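Long-range contacts in berberine bridge enzyme-like 28 (Arabidopsis thaliana, PDB 5D79), which binds FAD as a secreted plant oxidoreductase of the berberine bridge enzyme-like family and is involved in adaptation to salt stress: residues A[250-255]-A[331-336]; A[298-303]-A[383-388]; A[369-374]-A[421-426]. All blocks are in the same frame, centred on the assembly; numbering follows the deposited sequence.

Interaction 1. Residues A[250-255]-A[331-336]; sequences PSTITV and CEEMSW
Ile253 and Met334 sit opposite each other in the antiparallel strand pair that forms one edge of a seven-stranded antiparallel sheet, where strand 331-334 borders strand 253-260. Four backbone hydrogen bonds frame the pairs Ile253-Met334 and Val255-Glu332; Ile253 N reaches Met334 O at 2.8 Å. Between them Thr254 and Glu333 make a non-hydrogen-bonded pair.

The main bumps and hollows lie on the face of Ile253, Val255 and Met334. A chi1 of 51° lets Ile253 swing CD1 into the notch where 331-336 passes from strand into helix 336-343, 3.8 Å from Met334 CG and 3.4 Å from Ser335 O. CG1 rests against Met334 O and Trp336 N. The methionine chain, bent at chi3 (61°), lies across Val255 at about a right angle and brings CE to 3.7 Å from Val255 CG2. Helix 336-343 covers this face through Ser339 and Trp342. Were Ile253 replaced by an alanine, the loss of CG1 and CD1 would probably open a gap beside Met334 CG and Ser335 O.

On the face of Thr254, Glu333 crosses the threonine, its CG 3.6 Å from Thr254 OG1, and its carboxylate lies near the methyl of Thr252. The polar ends are held from outside: Thr254 OG1 by Gly308 O, Glu333 OE2 by Val310 N. Ser335 N-caps helix 336-343, its OG bonded to Glu338 N. A water links the loop before strand 253-260 to the start of helix 336-343, giving a hydrogen bond to Pro250 O (2.7 Å) and taking one from Trp336 N (3.0 Å).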
# COMPACT_ATOMS: atom_id res chain seq x y z
N PRO A 250 18.68 12.78 9.79
CA PRO A 250 19.09 13.77 10.77
C PRO A 250 18.02 13.99 11.85
O PRO A 250 16.83 13.85 11.60
CB PRO A 250 19.29 15.04 9.93
CG PRO A 250 19.54 14.52 8.56
CD PRO A 250 18.66 13.32 8.43
N SER A 251 18.47 14.33 13.06
CA SER A 251 17.57 14.63 14.15
C SER A 251 16.68 15.83 13.79
O SER A 251 15.61 16.02 14.36
CB SER A 251 18.38 14.90 15.42
OG SER A 251 19.35 13.88 15.62
N THR A 252 17.12 16.64 12.82
CA THR A 252 16.32 17.75 12.33
C THR A 252 16.05 17.64 10.83
O THR A 252 16.98 17.66 10.02
CB THR A 252 16.99 19.11 12.60
OG1 THR A 252 16.86 19.44 13.98
CG2 THR A 252 16.36 20.21 11.75
N ILE A 253 14.78 17.56 10.47
CA ILE A 253 14.39 17.65 9.07
C ILE A 253 13.41 18.81 8.87
O ILE A 253 13.05 19.51 9.83
CB ILE A 253 13.79 16.32 8.58
CG1 ILE A 253 12.68 15.82 9.51
CG2 ILE A 253 14.89 15.28 8.53
CD1 ILE A 253 11.30 16.45 9.34
N THR A 254 12.98 19.01 7.63
CA THR A 254 12.13 20.15 7.33
C THR A 254 10.94 19.73 6.48
O THR A 254 11.11 19.17 5.39
CB THR A 254 12.91 21.25 6.57
OG1 THR A 254 14.06 21.64 7.32
CG2 THR A 254 12.03 22.47 6.37
N VAL A 255 9.73 20.01 6.98
CA VAL A 255 8.52 19.90 6.16
C VAL A 255 8.05 21.29 5.68
O VAL A 255 8.44 22.32 6.24
CB VAL A 255 7.36 19.20 6.91
CG1 VAL A 255 7.77 17.79 7.33
CG2 VAL A 255 6.88 20.04 8.11
N CYS A 331 7.50 26.79 6.06
CA CYS A 331 8.35 25.69 6.50
C CYS A 331 8.31 25.42 8.00
O CYS A 331 8.09 26.31 8.80
CB CYS A 331 9.78 25.97 6.10
SG CYS A 331 10.01 26.23 4.37
N GLU A 332 8.58 24.18 8.37
CA GLU A 332 8.66 23.82 9.77
C GLU A 332 9.73 22.75 10.00
O GLU A 332 9.65 21.65 9.45
CB GLU A 332 7.31 23.31 10.28
CG GLU A 332 7.32 23.11 11.78
CD GLU A 332 5.94 22.94 12.37
OE1 GLU A 332 4.95 22.95 11.61
OE2 GLU A 332 5.86 22.80 13.60
N GLU A 333 10.73 23.08 10.82
CA GLU A 333 11.74 22.12 11.22
C GLU A 333 11.21 21.26 12.36
O GLU A 333 10.64 21.76 13.31
CB GLU A 333 13.04 22.83 11.65
CG GLU A 333 13.92 23.29 10.47
CD GLU A 333 15.31 23.77 10.89
OE1 GLU A 333 15.47 24.16 12.06
OE2 GLU A 333 16.24 23.76 10.04
N MET A 334 11.38 19.95 12.23
CA MET A 334 10.93 19.00 13.25
C MET A 334 11.71 17.71 13.09
O MET A 334 12.56 17.62 12.20
CB MET A 334 9.42 18.74 13.15
CG MET A 334 8.99 18.12 11.81
SD MET A 334 7.21 17.93 11.65
CE MET A 334 6.68 19.62 11.78
N SER A 335 11.43 16.71 13.92
CA SER A 335 12.08 15.40 13.77
C SER A 335 11.37 14.59 12.68
O SER A 335 10.27 14.94 12.26
CB SER A 335 12.07 14.64 15.10
OG SER A 335 10.76 14.25 15.44
N TRP A 336 12.00 13.52 12.20
CA TRP A 336 11.34 12.73 11.17
C TRP A 336 10.07 12.09 11.73
O TRP A 336 9.04 12.08 11.06
CB TRP A 336 12.28 11.65 10.61
CG TRP A 336 11.53 10.61 9.87
CD1 TRP A 336 11.10 10.66 8.57
CD2 TRP A 336 11.07 9.36 10.39
NE1 TRP A 336 10.41 9.52 8.25
CE2 TRP A 336 10.37 8.70 9.36
CE3 TRP A 336 11.19 8.73 11.65
CZ2 TRP A 336 9.79 7.44 9.53
CZ3 TRP A 336 10.61 7.48 11.82
CH2 TRP A 336 9.92 6.85 10.77
O HOH W 1 14.84 12.72 12.97

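Interaction 2. Residues A[298-303]-A[383-388]; sequences VHALFT and EIWRRL
Val298 meets Trp385 and Leu388 where helix 378-388 packs against the seven-stranded antiparallel sheet at the start of strand 298-306. The axes of the two short segments run 125° apart and come within 8.9 Å of each other, and the contact is made by side-chain packing, with no hydrogen bond between the segments.

Val298, the first residue of the strand, carries most of it, and its two methyls divide the helix surface between them. CG1 lies over the face of the indole, 3.6 Å from the centroid of the five-membered ring of Trp385 and 17° off its normal, a CH-pi contact. CG2 turns instead to the last residue of 383-388, 3.8 Å from Leu388 C and close to Leu388 CB. The carbonyl of the valine follows the six-membered ring, with Val298 O 3.4 Å from Trp385 CZ2.

His299 points its side chain away and offers backbone alone: its CA lies 3.8 Å from Trp385 CH2, while its ND1 is hydrogen-bonded to Gln259 NE2. Ala300 marks the far reach of the tryptophan, its CB 4.1 Å from Trp385 CZ3. The indole gets this far because its CG is anti to the helix backbone N (chi1 -180°), which carries the ring across to the strand, so that it reaches from Val298 to Ala300. Ala266 of helix 263-276 touches both Ala300 and Trp385, so the indole lies between the strand and helix 263-276.

Other sides of the helix turn elsewhere: Ile384 packs on helix 441-458, and Glu383 gathers Arg386 and Arg387 in a salt-bridge network. Arg386 grips the carboxylate side-on, NE to Glu383 OE1 at 2.8 Å and NH2 to OE2, while Arg387 NE comes to the anti side of that same Glu383 OE2 at 2.6 Å.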
# COMPACT_ATOMS: atom_id res chain seq x y z
N VAL A 298 -11.69 23.72 -5.09
CA VAL A 298 -10.53 22.99 -5.55
C VAL A 298 -9.26 23.82 -5.36
O VAL A 298 -9.22 25.01 -5.66
CB VAL A 298 -10.68 22.58 -7.02
CG1 VAL A 298 -9.51 21.72 -7.48
CG2 VAL A 298 -11.97 21.84 -7.22
N HIS A 299 -8.22 23.17 -4.84
CA HIS A 299 -6.94 23.82 -4.70
C HIS A 299 -5.84 22.81 -4.97
O HIS A 299 -6.09 21.61 -4.97
CB HIS A 299 -6.81 24.47 -3.31
CG HIS A 299 -6.57 23.51 -2.19
ND1 HIS A 299 -6.19 23.93 -0.93
CD2 HIS A 299 -6.66 22.16 -2.12
CE1 HIS A 299 -6.04 22.88 -0.14
NE2 HIS A 299 -6.32 21.79 -0.84
N ALA A 300 -4.62 23.31 -5.23
CA ALA A 300 -3.42 22.49 -5.31
C ALA A 300 -2.63 22.61 -4.03
O ALA A 300 -2.24 23.70 -3.64
CB ALA A 300 -2.56 22.89 -6.50
N LEU A 301 -2.39 21.48 -3.38
CA LEU A 301 -1.63 21.42 -2.15
C LEU A 301 -0.24 20.83 -2.41
O LEU A 301 -0.10 19.65 -2.71
CB LEU A 301 -2.39 20.60 -1.11
CG LEU A 301 -2.09 20.82 0.37
CD1 LEU A 301 -2.53 22.23 0.79
CD2 LEU A 301 -2.78 19.74 1.19
N PHE A 302 0.78 21.66 -2.30
CA PHE A 302 2.16 21.22 -2.42
C PHE A 302 2.78 21.02 -1.04
O PHE A 302 3.02 21.97 -0.31
CB PHE A 302 2.97 22.24 -3.20
CG PHE A 302 2.36 22.58 -4.52
CD1 PHE A 302 2.64 21.81 -5.64
CD2 PHE A 302 1.50 23.66 -4.64
CE1 PHE A 302 2.07 22.12 -6.86
CE2 PHE A 302 0.93 23.96 -5.86
CZ PHE A 302 1.21 23.19 -6.97
N THR A 303 3.02 19.76 -0.70
CA THR A 303 3.61 19.40 0.58
C THR A 303 4.90 18.63 0.35
O THR A 303 5.07 17.96 -0.68
CB THR A 303 2.66 18.57 1.44
OG1 THR A 303 2.27 17.40 0.71
CG2 THR A 303 1.44 19.37 1.76
N GLU A 383 -8.13 19.92 -17.09
CA GLU A 383 -9.31 19.05 -17.13
C GLU A 383 -9.46 18.24 -15.86
O GLU A 383 -10.58 18.08 -15.36
CB GLU A 383 -9.24 18.11 -18.33
CG GLU A 383 -10.30 17.00 -18.32
CD GLU A 383 -11.73 17.50 -18.45
OE1 GLU A 383 -11.96 18.69 -18.73
OE2 GLU A 383 -12.64 16.68 -18.26
N ILE A 384 -8.36 17.73 -15.33
CA ILE A 384 -8.47 16.90 -14.13
C ILE A 384 -8.77 17.81 -12.93
O ILE A 384 -9.42 17.38 -11.98
CB ILE A 384 -7.21 16.02 -13.90
CG1 ILE A 384 -5.96 16.86 -13.67
CG2 ILE A 384 -6.99 15.07 -15.09
CD1 ILE A 384 -4.76 16.01 -13.32
N TRP A 385 -8.34 19.06 -13.01
CA TRP A 385 -8.76 20.08 -12.05
C TRP A 385 -10.28 20.29 -12.14
O TRP A 385 -10.98 20.34 -11.13
CB TRP A 385 -8.02 21.41 -12.30
CG TRP A 385 -8.40 22.51 -11.35
CD1 TRP A 385 -9.61 23.16 -11.26
CD2 TRP A 385 -7.56 23.12 -10.37
NE1 TRP A 385 -9.56 24.11 -10.28
CE2 TRP A 385 -8.31 24.11 -9.72
CE3 TRP A 385 -6.23 22.92 -9.99
CZ2 TRP A 385 -7.79 24.90 -8.70
CZ3 TRP A 385 -5.71 23.71 -8.99
CH2 TRP A 385 -6.48 24.69 -8.36
N ARG A 386 -10.76 20.42 -13.37
CA ARG A 386 -12.18 20.62 -13.62
C ARG A 386 -13.03 19.49 -13.04
O ARG A 386 -14.08 19.72 -12.47
CB ARG A 386 -12.45 20.76 -15.12
CG ARG A 386 -13.90 21.02 -15.45
CD ARG A 386 -14.17 20.85 -16.92
NE ARG A 386 -14.23 19.44 -17.29
CZ ARG A 386 -15.27 18.65 -17.03
NH1 ARG A 386 -16.32 19.12 -16.37
NH2 ARG A 386 -15.25 17.38 -17.41
N ARG A 387 -12.56 18.25 -13.18
CA ARG A 387 -13.37 17.13 -12.74
C ARG A 387 -13.51 17.07 -11.21
O ARG A 387 -14.47 16.52 -10.68
CB ARG A 387 -12.79 15.83 -13.31
CG ARG A 387 -13.16 15.60 -14.80
CD ARG A 387 -12.17 14.67 -15.48
NE ARG A 387 -12.48 14.43 -16.89
CZ ARG A 387 -13.14 13.37 -17.32
NH1 ARG A 387 -13.38 13.21 -18.62
NH2 ARG A 387 -13.56 12.46 -16.46
N LEU A 388 -12.57 17.67 -10.49
CA LEU A 388 -12.64 17.70 -9.04
C LEU A 388 -13.69 18.69 -8.52
O LEU A 388 -14.10 18.63 -7.36
CB LEU A 388 -11.27 18.04 -8.44
CG LEU A 388 -10.30 16.86 -8.34
CD1 LEU A 388 -8.88 17.37 -8.29
CD2 LEU A 388 -10.60 16.03 -7.11

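Interaction 3. Residues A[369-374]-A[421-426]; sequences DDFVQE and GGNLYE
Val372 lies over one face of the Tyr425 ring, its CB 3.8 Å from the ring centroid and displaced toward the rim, with both methyls spread beside the phenol oxygen. A chi1 of 61° brings the Tyr425 ring to this place; Trp273 meets the ring edge-to-face, and Gln274 OE1 is hydrogen-bonded to its OH. The backbone here is a classic beta bulge: Leu424 and Tyr425 both face Val372, whose N bonds to Tyr425 O at 3.1 Å and whose O accepts from Leu424 N at 2.9 Å.

On the other face of the sheet, Glu426 passes obliquely across Phe371. Its CG makes a CH-pi contact over the face, 3.9 Å from the ring centroid, while a bend at chi2 (-93°) carries the carboxylate on toward Asp369, its plane 61° from that of the ring. The ring of Phe371 is in turn stacked with that of His419. Beyond the bulge, the side chains of Gln373 and Asn423 run side by side in the same direction, joined by a weak hydrogen bond from Gln373 NE2 to Asn423 OD1 (3.4 Å), while Asn423 ND2 is hydrogen-bonded to Arg420 O.

The contact is thus mixed: carbon-on-ring packing is set among buried acids and amide whose partners lie largely outside the segments, Asp370 bonding to Arg467 and Tyr429, Asp369 OD1 to Tyr470 N. This implies that the Glu426 side chain, about 7 Å from the FAD, is probably positioned in part by its aliphatic stem on Phe371.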
# COMPACT_ATOMS: atom_id res chain seq x y z
N ASP A 369 -4.65 3.92 -10.19
CA ASP A 369 -3.47 4.74 -10.34
C ASP A 369 -2.76 4.53 -11.68
O ASP A 369 -3.14 3.66 -12.47
CB ASP A 369 -2.52 4.52 -9.14
CG ASP A 369 -1.57 3.35 -9.31
OD1 ASP A 369 -1.94 2.31 -9.90
OD2 ASP A 369 -0.42 3.47 -8.83
N ASP A 370 -1.76 5.37 -11.93
CA ASP A 370 -1.04 5.44 -13.19
C ASP A 370 0.41 5.85 -12.95
O ASP A 370 0.77 6.40 -11.90
CB ASP A 370 -1.68 6.46 -14.13
CG ASP A 370 -2.74 5.87 -15.01
OD1 ASP A 370 -2.51 4.79 -15.59
OD2 ASP A 370 -3.80 6.51 -15.15
N PHE A 371 1.23 5.63 -13.97
CA PHE A 371 2.58 6.14 -13.97
C PHE A 371 2.73 7.05 -15.18
O PHE A 371 2.32 6.71 -16.28
CB PHE A 371 3.59 4.99 -13.99
CG PHE A 371 3.62 4.23 -12.70
CD1 PHE A 371 2.72 3.18 -12.49
CD2 PHE A 371 4.49 4.59 -11.68
CE1 PHE A 371 2.71 2.50 -11.28
CE2 PHE A 371 4.49 3.90 -10.47
CZ PHE A 371 3.59 2.86 -10.27
N VAL A 372 3.28 8.24 -14.94
CA VAL A 372 3.52 9.22 -15.98
C VAL A 372 4.99 9.20 -16.33
O VAL A 372 5.84 9.28 -15.45
CB VAL A 372 3.08 10.64 -15.56
CG1 VAL A 372 3.52 11.70 -16.58
CG2 VAL A 372 1.57 10.68 -15.33
N GLN A 373 5.29 9.08 -17.62
CA GLN A 373 6.67 8.93 -18.08
C GLN A 373 7.18 10.18 -18.79
O GLN A 373 8.38 10.37 -18.95
CB GLN A 373 6.77 7.70 -19.00
CG GLN A 373 6.33 6.42 -18.29
CD GLN A 373 6.54 5.16 -19.09
OE1 GLN A 373 6.23 5.11 -20.28
NE2 GLN A 373 7.04 4.13 -18.43
N GLU A 374 6.26 11.04 -19.19
CA GLU A 374 6.61 12.34 -19.74
C GLU A 374 5.50 13.33 -19.44
O GLU A 374 4.33 12.94 -19.40
CB GLU A 374 6.88 12.25 -21.26
CG GLU A 374 5.72 11.75 -22.11
CD GLU A 374 6.10 11.58 -23.58
OE1 GLU A 374 7.26 11.23 -23.87
OE2 GLU A 374 5.23 11.82 -24.44
N GLY A 421 13.32 3.71 -13.27
CA GLY A 421 13.75 4.70 -14.25
C GLY A 421 12.80 4.83 -15.42
O GLY A 421 12.23 3.85 -15.90
N GLY A 422 12.60 6.07 -15.87
CA GLY A 422 11.66 6.34 -16.94
C GLY A 422 10.29 6.78 -16.45
O GLY A 422 9.45 7.23 -17.23
N ASN A 423 10.06 6.63 -15.15
CA ASN A 423 8.82 7.10 -14.54
C ASN A 423 9.11 8.36 -13.78
O ASN A 423 9.91 8.35 -12.85
CB ASN A 423 8.21 6.05 -13.62
CG ASN A 423 7.92 4.77 -14.34
OD1 ASN A 423 6.98 4.68 -15.12
ND2 ASN A 423 8.75 3.76 -14.10
N LEU A 424 8.47 9.45 -14.20
CA LEU A 424 8.63 10.74 -13.54
C LEU A 424 7.90 10.75 -12.19
O LEU A 424 8.48 11.13 -11.16
CB LEU A 424 8.10 11.86 -14.44
CG LEU A 424 8.67 11.98 -15.85
CD1 LEU A 424 8.19 13.27 -16.44
CD2 LEU A 424 10.17 11.97 -15.80
N TYR A 425 6.64 10.33 -12.19
CA TYR A 425 5.87 10.27 -10.96
C TYR A 425 4.71 9.28 -11.07
O TYR A 425 4.39 8.80 -12.15
CB TYR A 425 5.34 11.66 -10.58
CG TYR A 425 4.41 12.30 -11.58
CD1 TYR A 425 4.91 13.10 -12.61
CD2 TYR A 425 3.04 12.15 -11.48
CE1 TYR A 425 4.08 13.71 -13.53
CE2 TYR A 425 2.18 12.75 -12.40
CZ TYR A 425 2.71 13.53 -13.42
OH TYR A 425 1.88 14.14 -14.34
N GLU A 426 4.10 8.99 -9.94
CA GLU A 426 2.95 8.11 -9.89
C GLU A 426 1.75 8.98 -9.55
O GLU A 426 1.87 9.98 -8.83
CB GLU A 426 3.17 6.98 -8.87
CG GLU A 426 2.06 5.92 -8.81
CD GLU A 426 1.02 6.24 -7.74
OE1 GLU A 426 1.24 7.18 -6.94
OE2 GLU A 426 -0.02 5.55 -7.71

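All three interactions belong to one seven-stranded antiparallel sheet. Interactions 1 and 3 each join an outermost strand, 331-334 or 363-372, to its inner neighbour, and their centres lie 28 Å apart. Interaction 2 packs helix 378-388 on strand 298-306, the neighbour of strand 253-260 from interaction 1; its centre is 27 Å from interaction 1 and 19 Å from interaction 3. Along the chain interaction 2 crosses both others, whereas interaction 1 closes before interaction 3 opens, and strand 363-372 leads on to helix 378-388. Distant parts of the sequence are thereby drawn into one sheet, with interaction 3 on the side nearer the flavin.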